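Local coordinates for FACT complex subunit SPT16 (Ashbya gossypii, PDB 6A8M), which probably acts with POB3 as a histone chaperone that destabilizes and restores nucleosomes during transcription, and takes part in DNA replication and repair, at residues L322-E327 against I397-N402; R304-D309 against S439-Y444; W256-I261 against C299-R304. All blocks are in the same frame, centred on the assembly; numbering follows the deposited sequence.

How the interactions relate
Followed from the N terminus, past the N-terminal lobe, the chain first closes on itself in interaction 3, where the loop 256-261 meets 299-304 at the start of strand 298-308. The end of the same strand opens interaction 2, so the two share R304 and follow in series; this second loop, the longest of the three, closes only when 439-444 returns near the end of this N-terminal fragment of SPT16 and adds an edge strand. Interaction 1 is nested inside it: helix 312-332, next after strand 298-308, packs on strand 394-405 of a second sheet. All three contacts lie in the peptidase-like part, with the centres of interactions 1 and 2 about 17 Å apart.

Interaction 1 of 3, residues L322-E327 against I397-N402; sequences LLLQEE and ISLGFN
L324 reaches from the helix to L399 on the strand, and the two leucines meet through their branches, crossing at a slant. L324 CD2 stands 3.4 Å from L399 CD1, closer than methyl groups usually pack, and L399 adopts an unusual chi1 of 34°, well short of a staggered value; together these point to a tight, slightly strained fit. The same L324 methyl also reaches the next strand residue on this side: CD2 lies 3.7 Å from CZ of F401, near the ring plane, so the phenyl group offers its edge and not its face. With L324 CG trans to the main-chain nitrogen (chi1 172°), the isobutyl group is carried out from the helix, which brings CD2 against both L399 and F401. The ring of F361 meets that of F401.

The next residue, Q325, deals with the polar side of the contact. Its NE2 donates to a water at 2.6 Å, and that water in turn donates to I397 O at 2.6 Å, bridging helix and strand. The amide is gripped more directly by D419, which takes a hydrogen bond from NE2, while OE1 accepts one from K436; the buried group therefore has its rotation fixed from both ends.

The short segment axes approach to 9.9 Å and run 146° apart, nearer antiparallel than parallel. A helix laid on the face of an antiparallel sheet in this way is characteristic of the pita-bread fold of the M24 peptidase family, to which this part of SPT16 belongs.

Interaction 2 of 3, residues R304-D309 against S439-Y444; sequences RTFLID and SQISFY
L307 is held through both its backbone N and its backbone O by the returning chain: the N donates to I441 O at 2.9 Å, and the O accepts from F443 N at 2.8 Å. Two residues on, D309 N donates to F443 O at 3.0 Å. These carbonyls carry weaker CA-H contacts as well, F306 CA to I441 O, S442 CA to L307 O and I308 CA to F443 O. The pattern, one residue bonded to the two neighbours of its partner, is that of parallel beta pairing, with L307 opposite S442 and I308 opposite F443. Strand 442-443 thus joins the edge of strand 298-308, whose other edge is taken by strand 285-295 through backbone bonds of R304, F306 and I308.

Side-chain polar groups find their partners outside the pairing. S442 OG bonds to R438 O and T305 OG1 to Q416 O, while R304 forms a salt bridge with D419. D309 OD2 bonds to F445 N; its OD1 lies 3.4 Å from Y444 CD2, at the edge of the tyrosine ring.

I441 covers T305 O with carbon: its CD1 is 3.4 Å from that oxygen and 3.8 Å from L307 CG. Its CG1 sits between the main-chain nitrogen and carbonyl carbon (chi1 56°), which brings CG1, and with it CD1, against T305 O. F306 CD1 packs on I441 CB at 4.0 Å and approaches the edge of the F443 ring at CE1.

Interaction 3 of 3, residues W256-I261 against C299-R304; sequences WAYSPI and CSNISR
A257 and C299 bring the two backbones closest, their CA atoms 6.0 Å apart. From there the chains separate: 256-261 is an irregular loop that turns at A257 and then extends, whereas 299-304 runs on into the regular part of its strand from I302. At Y258 and N301 the CA atoms are already 9.4 Å apart, and the tyrosine side chain spans the difference.

Y258 does so with its hydroxyl. OH donates to N301 OD1 over a short 2.6 Å, approaching nearly in line with the amide C=O (164° at the oxygen). OD1 lies at the ring edge, close to its plane and 3.3 Å from CE1, while the amide plane is turned 53° against the ring and the two side chains cross at about a right angle. The ring reaches the strand because Y258 CG is wedged between its own N and carbonyl carbon (chi1 61°). N301 ND2 donates to N396 OD1, so both ends of the amide are bonded, consistent with the modelled orientation. A phenylalanine in place of Y258 would probably leave N301 OD1 without this donor and the amide less firmly fixed. Nearer the close end, the contact is apolar: A257 CB lies 4.1 Å from C299 SG.

Both segments are also tied to strand 285-295, by backbone bonds from A257 to G292 and I261 to S290 on one side, and from S300 to I293 and I302 to C291 on the other. I302 packs on D193 and M196 of helix 179-208, and S300 OG bonds to S188 there. Y46 bonds A257 O through its hydroxyl and touches C299, joining this corner of the peptidase-like domain to the N-terminal lobe.

Interaction 1 of 3, residues L322-E327 against I397-N402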
loop_
_atom_site.group_PDB
_atom_site.type_symbol
_atom_site.label_atom_id
_atom_site.label_comp_id
_atom_site.label_asym_id
_atom_site.label_seq_id
_atom_site.Cartn_x
_atom_site.Cartn_y
_atom_site.Cartn_z
ATOM N N LEU A 322 -10.042 -15.339 15.749
ATOM C CA LEU A 322 -10.346 -14.038 16.345
ATOM C C LEU A 322 -9.441 -13.733 17.528
ATOM O O LEU A 322 -8.947 -12.603 17.667
ATOM C CB LEU A 322 -11.800 -13.989 16.807
ATOM C CG LEU A 322 -12.872 -13.787 15.756
ATOM C CD1 LEU A 322 -14.250 -13.850 16.439
ATOM C CD2 LEU A 322 -12.671 -12.461 15.016
ATOM N N LEU A 323 -9.253 -14.717 18.413
ATOM C CA LEU A 323 -8.401 -14.543 19.588
ATOM C C LEU A 323 -6.959 -14.287 19.187
ATOM O O LEU A 323 -6.264 -13.489 19.821
ATOM C CB LEU A 323 -8.487 -15.783 20.484
ATOM C CG LEU A 323 -9.875 -16.041 21.085
ATOM C CD1 LEU A 323 -9.905 -17.296 21.917
ATOM C CD2 LEU A 323 -10.288 -14.834 21.926
ATOM N N LEU A 324 -6.496 -14.950 18.126
ATOM C CA LEU A 324 -5.129 -14.746 17.650
ATOM C C LEU A 324 -4.938 -13.336 17.109
ATOM O O LEU A 324 -3.925 -12.678 17.394
ATOM C CB LEU A 324 -4.798 -15.789 16.578
ATOM C CG LEU A 324 -3.470 -15.575 15.843
ATOM C CD1 LEU A 324 -2.326 -15.739 16.861
ATOM C CD2 LEU A 324 -3.308 -16.577 14.718
ATOM N N GLN A 325 -5.886 -12.859 16.301
ATOM C CA GLN A 325 -5.777 -11.491 15.801
ATOM C C GLN A 325 -5.742 -10.502 16.954
ATOM O O GLN A 325 -4.947 -9.555 16.952
ATOM C CB GLN A 325 -6.942 -11.162 14.859
ATOM C CG GLN A 325 -6.689 -9.839 14.114
ATOM C CD GLN A 325 -7.939 -9.185 13.562
ATOM O OE1 GLN A 325 -8.951 -9.042 14.265
ATOM N NE2 GLN A 325 -7.866 -8.752 12.309
ATOM N N GLU A 326 -6.589 -10.721 17.955
ATOM C CA GLU A 326 -6.600 -9.849 19.123
ATOM C C GLU A 326 -5.253 -9.866 19.836
ATOM O O GLU A 326 -4.749 -8.814 20.249
ATOM C CB GLU A 326 -7.727 -10.273 20.068
ATOM C CG GLU A 326 -7.762 -9.509 21.383
ATOM C CD GLU A 326 -8.157 -8.052 21.212
ATOM O OE1 GLU A 326 -8.924 -7.741 20.280
ATOM O OE2 GLU A 326 -7.690 -7.215 22.013
ATOM N N GLU A 327 -4.653 -11.053 19.984
ATOM C CA GLU A 327 -3.326 -11.148 20.589
ATOM C C GLU A 327 -2.308 -10.333 19.802
ATOM O O GLU A 327 -1.478 -9.631 20.387
ATOM C CB GLU A 327 -2.912 -12.622 20.675
ATOM C CG GLU A 327 -1.411 -12.892 20.904
ATOM C CD GLU A 327 -0.903 -12.526 22.294
ATOM O OE1 GLU A 327 -1.715 -12.140 23.156
ATOM O OE2 GLU A 327 0.323 -12.634 22.536
ATOM N N ILE A 397 -2.869 -6.102 9.055
ATOM C CA ILE A 397 -2.684 -7.298 9.874
ATOM C C ILE A 397 -3.569 -8.364 9.251
ATOM O O ILE A 397 -4.799 -8.303 9.366
ATOM C CB ILE A 397 -3.049 -7.040 11.345
ATOM C CG1 ILE A 397 -2.224 -5.884 11.914
ATOM C CG2 ILE A 397 -2.869 -8.297 12.186
ATOM C CD1 ILE A 397 -0.713 -6.176 11.954
ATOM N N SER A 398 -2.944 -9.326 8.561
ATOM C CA SER A 398 -3.672 -10.291 7.741
ATOM C C SER A 398 -3.148 -11.670 8.093
ATOM O O SER A 398 -1.945 -11.933 7.968
ATOM C CB SER A 398 -3.470 -10.008 6.246
ATOM O OG SER A 398 -3.965 -11.090 5.460
ATOM N N LEU A 399 -4.034 -12.551 8.523
ATOM C CA LEU A 399 -3.578 -13.881 8.874
ATOM C C LEU A 399 -4.505 -14.931 8.304
ATOM O O LEU A 399 -5.690 -14.702 8.087
ATOM C CB LEU A 399 -3.437 -14.084 10.370
ATOM C CG LEU A 399 -4.388 -13.391 11.327
ATOM C CD1 LEU A 399 -4.530 -14.202 12.582
ATOM C CD2 LEU A 399 -3.816 -12.048 11.681
ATOM N N GLY A 400 -3.934 -16.096 8.062
ATOM C CA GLY A 400 -4.664 -17.126 7.359
ATOM C C GLY A 400 -4.159 -18.489 7.755
ATOM O O GLY A 400 -3.022 -18.643 8.212
ATOM N N PHE A 401 -5.045 -19.475 7.606
ATOM C CA PHE A 401 -4.711 -20.884 7.768
ATOM C C PHE A 401 -5.226 -21.593 6.522
ATOM O O PHE A 401 -6.381 -21.386 6.132
ATOM C CB PHE A 401 -5.351 -21.469 9.025
ATOM C CG PHE A 401 -4.889 -20.818 10.300
ATOM C CD1 PHE A 401 -3.742 -21.252 10.928
ATOM C CD2 PHE A 401 -5.597 -19.758 10.860
ATOM C CE1 PHE A 401 -3.297 -20.646 12.105
ATOM C CE2 PHE A 401 -5.155 -19.148 12.039
ATOM C CZ PHE A 401 -4.005 -19.590 12.653
ATOM N N ASN A 402 -4.386 -22.405 5.891
ATOM C CA ASN A 402 -4.796 -23.075 4.664
ATOM C C ASN A 402 -4.659 -24.583 4.836
ATOM O O ASN A 402 -4.057 -25.077 5.799
ATOM C CB ASN A 402 -3.985 -22.561 3.466
ATOM C CG ASN A 402 -4.684 -22.797 2.106
ATOM O OD1 ASN A 402 -5.774 -23.369 2.030
ATOM N ND2 ASN A 402 -4.047 -22.334 1.036
HETATM O O HOH W 1 -5.910 -9.880 11.036
#

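Interaction 2 of 3, residues R304-D309 against S439-Y444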
loop_
_atom_site.group_PDB
_atom_site.type_symbol
_atom_site.label_atom_id
_atom_site.label_comp_id
_atom_site.label_asym_id
_atom_site.label_seq_id
_atom_site.Cartn_x
_atom_site.Cartn_y
_atom_site.Cartn_z
ATOM N N ARG A 304 -12.385 -11.159 5.527
ATOM C CA ARG A 304 -13.319 -11.828 6.424
ATOM C C ARG A 304 -13.479 -13.262 5.955
ATOM O O ARG A 304 -13.273 -13.584 4.773
ATOM C CB ARG A 304 -14.695 -11.133 6.446
ATOM C CG ARG A 304 -14.635 -9.719 7.010
ATOM C CD ARG A 304 -14.325 -9.785 8.492
ATOM N NE ARG A 304 -14.365 -8.503 9.201
ATOM C CZ ARG A 304 -13.267 -7.812 9.507
ATOM N NH1 ARG A 304 -12.064 -8.259 9.105
ATOM N NH2 ARG A 304 -13.359 -6.684 10.213
ATOM N N THR A 305 -13.868 -14.120 6.888
ATOM C CA THR A 305 -14.299 -15.475 6.571
ATOM C C THR A 305 -15.794 -15.559 6.853
ATOM O O THR A 305 -16.258 -15.111 7.911
ATOM C CB THR A 305 -13.543 -16.508 7.421
ATOM O OG1 THR A 305 -12.139 -16.391 7.194
ATOM C CG2 THR A 305 -13.977 -17.925 7.058
ATOM N N PHE A 306 -16.554 -16.086 5.902
ATOM C CA PHE A 306 -17.972 -16.321 6.101
ATOM C C PHE A 306 -18.184 -17.825 6.238
ATOM O O PHE A 306 -17.522 -18.614 5.556
ATOM C CB PHE A 306 -18.789 -15.725 4.959
ATOM C CG PHE A 306 -18.573 -14.249 4.781
ATOM C CD1 PHE A 306 -19.242 -13.332 5.581
ATOM C CD2 PHE A 306 -17.670 -13.782 3.847
ATOM C CE1 PHE A 306 -19.030 -11.947 5.434
ATOM C CE2 PHE A 306 -17.426 -12.418 3.705
ATOM C CZ PHE A 306 -18.110 -11.492 4.486
ATOM N N LEU A 307 -19.047 -18.215 7.175
ATOM C CA LEU A 307 -19.302 -19.620 7.485
ATOM C C LEU A 307 -20.729 -19.970 7.084
ATOM O O LEU A 307 -21.674 -19.287 7.490
ATOM C CB LEU A 307 -19.089 -19.908 8.978
ATOM C CG LEU A 307 -17.755 -19.479 9.584
ATOM C CD1 LEU A 307 -17.755 -19.747 11.095
ATOM C CD2 LEU A 307 -16.645 -20.226 8.911
ATOM N N ILE A 308 -20.879 -21.014 6.271
ATOM C CA ILE A 308 -22.185 -21.500 5.830
ATOM C C ILE A 308 -22.360 -22.889 6.413
ATOM O O ILE A 308 -21.662 -23.823 6.001
ATOM C CB ILE A 308 -22.302 -21.563 4.304
ATOM C CG1 ILE A 308 -21.788 -20.264 3.657
ATOM C CG2 ILE A 308 -23.727 -21.957 3.909
ATOM C CD1 ILE A 308 -22.441 -19.017 4.162
ATOM N N ASP A 309 -23.303 -23.040 7.344
ATOM C CA ASP A 309 -23.535 -24.305 8.026
ATOM C C ASP A 309 -22.212 -24.937 8.471
ATOM O O ASP A 309 -21.944 -26.104 8.171
ATOM C CB ASP A 309 -24.307 -25.257 7.123
ATOM C CG ASP A 309 -25.730 -24.800 6.884
ATOM O OD1 ASP A 309 -26.403 -24.467 7.874
ATOM O OD2 ASP A 309 -26.178 -24.772 5.717
ATOM N N SER A 439 -21.278 -14.815 15.063
ATOM C CA SER A 439 -22.726 -14.831 14.907
ATOM C C SER A 439 -23.197 -14.013 13.715
ATOM O O SER A 439 -24.334 -14.205 13.267
ATOM C CB SER A 439 -23.392 -14.307 16.177
ATOM O OG SER A 439 -22.958 -12.981 16.441
ATOM N N GLN A 440 -22.372 -13.088 13.216
ATOM C CA GLN A 440 -22.761 -12.196 12.132
ATOM C C GLN A 440 -22.089 -12.510 10.812
ATOM O O GLN A 440 -22.432 -11.878 9.803
ATOM C CB GLN A 440 -22.463 -10.735 12.489
ATOM C CG GLN A 440 -23.381 -10.203 13.579
ATOM C CD GLN A 440 -23.058 -8.790 13.941
ATOM O OE1 GLN A 440 -22.063 -8.526 14.619
ATOM N NE2 GLN A 440 -23.873 -7.860 13.471
ATOM N N ILE A 441 -21.126 -13.430 10.792
ATOM C CA ILE A 441 -20.539 -13.905 9.544
ATOM C C ILE A 441 -20.939 -15.351 9.261
ATOM O O ILE A 441 -20.437 -15.966 8.305
ATOM C CB ILE A 441 -19.005 -13.698 9.511
ATOM C CG1 ILE A 441 -18.232 -14.345 10.683
ATOM C CG2 ILE A 441 -18.708 -12.200 9.562
ATOM C CD1 ILE A 441 -18.091 -15.844 10.669
ATOM N N SER A 442 -21.859 -15.894 10.050
ATOM C CA SER A 442 -22.348 -17.257 9.910
ATOM C C SER A 442 -23.760 -17.233 9.351
ATOM O O SER A 442 -24.607 -16.474 9.826
ATOM C CB SER A 442 -22.350 -17.992 11.251
ATOM O OG SER A 442 -21.028 -18.109 11.743
ATOM N N PHE A 443 -24.012 -18.085 8.365
ATOM C CA PHE A 443 -25.304 -18.145 7.706
ATOM C C PHE A 443 -25.688 -19.605 7.555
ATOM O O PHE A 443 -24.822 -20.467 7.380
ATOM C CB PHE A 443 -25.254 -17.431 6.360
ATOM C CG PHE A 443 -24.872 -16.002 6.476
ATOM C CD1 PHE A 443 -23.541 -15.624 6.430
ATOM C CD2 PHE A 443 -25.845 -15.027 6.677
ATOM C CE1 PHE A 443 -23.183 -14.296 6.565
ATOM C CE2 PHE A 443 -25.499 -13.695 6.803
ATOM C CZ PHE A 443 -24.165 -13.324 6.744
ATOM N N TYR A 444 -26.986 -19.882 7.653
ATOM C CA TYR A 444 -27.481 -21.250 7.729
ATOM C C TYR A 444 -28.576 -21.457 6.697
ATOM O O TYR A 444 -29.462 -20.612 6.549
ATOM C CB TYR A 444 -28.006 -21.556 9.130
ATOM C CG TYR A 444 -26.963 -21.356 10.194
ATOM C CD1 TYR A 444 -26.769 -20.109 10.778
ATOM C CD2 TYR A 444 -26.155 -22.409 10.606
ATOM C CE1 TYR A 444 -25.806 -19.924 11.749
ATOM C CE2 TYR A 444 -25.185 -22.232 11.578
ATOM C CZ TYR A 444 -25.021 -20.985 12.143
ATOM O OH TYR A 444 -24.067 -20.796 13.101
#

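Interaction 3 of 3, residues W256-I261 against C299-R304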
loop_
_atom_site.group_PDB
_atom_site.type_symbol
_atom_site.label_atom_id
_atom_site.label_comp_id
_atom_site.label_asym_id
_atom_site.label_seq_id
_atom_site.Cartn_x
_atom_site.Cartn_y
_atom_site.Cartn_z
ATOM N N TRP A 256 -10.010 1.081 -6.030
ATOM C CA TRP A 256 -9.578 -0.179 -5.437
ATOM C C TRP A 256 -8.065 -0.197 -5.247
ATOM O O TRP A 256 -7.315 0.299 -6.090
ATOM C CB TRP A 256 -9.968 -1.362 -6.329
ATOM C CG TRP A 256 -11.425 -1.652 -6.349
ATOM C CD1 TRP A 256 -12.294 -1.450 -7.387
ATOM C CD2 TRP A 256 -12.202 -2.198 -5.275
ATOM N NE1 TRP A 256 -13.555 -1.851 -7.028
ATOM C CE2 TRP A 256 -13.532 -2.299 -5.735
ATOM C CE3 TRP A 256 -11.907 -2.605 -3.971
ATOM C CZ2 TRP A 256 -14.564 -2.793 -4.942
ATOM C CZ3 TRP A 256 -12.934 -3.088 -3.182
ATOM C CH2 TRP A 256 -14.244 -3.192 -3.671
ATOM N N ALA A 257 -7.612 -0.813 -4.143
ATOM C CA ALA A 257 -6.185 -1.099 -4.000
ATOM C C ALA A 257 -5.764 -2.331 -4.790
ATOM O O ALA A 257 -4.584 -2.465 -5.159
ATOM C CB ALA A 257 -5.820 -1.288 -2.528
ATOM N N TYR A 258 -6.706 -3.235 -5.028
ATOM C CA TYR A 258 -6.516 -4.467 -5.784
ATOM C C TYR A 258 -7.917 -4.981 -6.098
ATOM O O TYR A 258 -8.907 -4.534 -5.513
ATOM C CB TYR A 258 -5.683 -5.513 -5.000
ATOM C CG TYR A 258 -6.304 -5.946 -3.698
ATOM C CD1 TYR A 258 -6.082 -5.233 -2.516
ATOM C CD2 TYR A 258 -7.131 -7.066 -3.640
ATOM C CE1 TYR A 258 -6.673 -5.634 -1.326
ATOM C CE2 TYR A 258 -7.712 -7.476 -2.461
ATOM C CZ TYR A 258 -7.481 -6.753 -1.303
ATOM O OH TYR A 258 -8.085 -7.154 -0.137
ATOM N N SER A 259 -7.995 -5.923 -7.027
ATOM C CA SER A 259 -9.282 -6.521 -7.356
ATOM C C SER A 259 -9.759 -7.386 -6.193
ATOM O O SER A 259 -8.986 -8.199 -5.679
ATOM C CB SER A 259 -9.178 -7.368 -8.628
ATOM O OG SER A 259 -9.089 -6.556 -9.793
ATOM N N PRO A 260 -11.010 -7.239 -5.756
ATOM C CA PRO A 260 -11.508 -8.029 -4.622
ATOM C C PRO A 260 -11.338 -9.523 -4.853
ATOM O O PRO A 260 -11.458 -10.012 -5.970
ATOM C CB PRO A 260 -12.992 -7.659 -4.556
ATOM C CG PRO A 260 -13.075 -6.288 -5.196
ATOM C CD PRO A 260 -11.995 -6.264 -6.258
ATOM N N ILE A 261 -11.064 -10.245 -3.767
ATOM C CA ILE A 261 -10.738 -11.661 -3.819
ATOM C C ILE A 261 -11.825 -12.421 -3.073
ATOM O O ILE A 261 -12.077 -12.143 -1.892
ATOM C CB ILE A 261 -9.371 -11.961 -3.188
ATOM C CG1 ILE A 261 -8.247 -11.201 -3.916
ATOM C CG2 ILE A 261 -9.114 -13.473 -3.192
ATOM C CD1 ILE A 261 -6.909 -11.186 -3.161
ATOM N N CYS A 299 -3.806 3.179 0.979
ATOM C CA CYS A 299 -4.400 1.845 0.954
ATOM C C CYS A 299 -4.899 1.389 2.318
ATOM O O CYS A 299 -4.291 1.668 3.357
ATOM C CB CYS A 299 -3.389 0.815 0.472
ATOM S SG CYS A 299 -2.773 1.125 -1.190
ATOM N N SER A 300 -5.983 0.611 2.286
ATOM C CA SER A 300 -6.497 -0.144 3.424
ATOM C C SER A 300 -6.843 -1.549 2.938
ATOM O O SER A 300 -6.852 -1.841 1.732
ATOM C CB SER A 300 -7.723 0.528 4.067
ATOM O OG SER A 300 -8.774 0.654 3.117
ATOM N N ASN A 301 -7.111 -2.434 3.894
ATOM C CA ASN A 301 -7.345 -3.841 3.585
ATOM C C ASN A 301 -8.281 -4.405 4.638
ATOM O O ASN A 301 -8.183 -4.036 5.811
ATOM C CB ASN A 301 -6.037 -4.656 3.574
ATOM C CG ASN A 301 -6.245 -6.038 3.027
ATOM O OD1 ASN A 301 -6.800 -6.175 1.942
ATOM N ND2 ASN A 301 -5.854 -7.076 3.792
ATOM N N ILE A 302 -9.184 -5.293 4.214
ATOM C CA ILE A 302 -10.042 -6.036 5.138
ATOM C C ILE A 302 -10.259 -7.418 4.544
ATOM O O ILE A 302 -10.474 -7.551 3.338
ATOM C CB ILE A 302 -11.391 -5.331 5.397
ATOM C CG1 ILE A 302 -12.178 -6.070 6.503
ATOM C CG2 ILE A 302 -12.223 -5.143 4.094
ATOM C CD1 ILE A 302 -13.447 -5.314 6.981
ATOM N N SER A 303 -10.169 -8.448 5.384
ATOM C CA SER A 303 -10.471 -9.813 4.963
ATOM C C SER A 303 -11.389 -10.429 5.998
ATOM O O SER A 303 -11.181 -10.261 7.202
ATOM C CB SER A 303 -9.225 -10.700 4.807
ATOM O OG SER A 303 -8.415 -10.274 3.727
ATOM N N ARG A 304 -12.385 -11.159 5.527
ATOM C CA ARG A 304 -13.319 -11.828 6.424
ATOM C C ARG A 304 -13.479 -13.262 5.955
ATOM O O ARG A 304 -13.273 -13.584 4.773
ATOM C CB ARG A 304 -14.695 -11.133 6.446
ATOM C CG ARG A 304 -14.635 -9.719 7.010
ATOM C CD ARG A 304 -14.325 -9.785 8.492
ATOM N NE ARG A 304 -14.365 -8.503 9.201
ATOM C CZ ARG A 304 -13.267 -7.812 9.507
ATOM N NH1 ARG A 304 -12.064 -8.259 9.105
ATOM N NH2 ARG A 304 -13.359 -6.684 10.213
#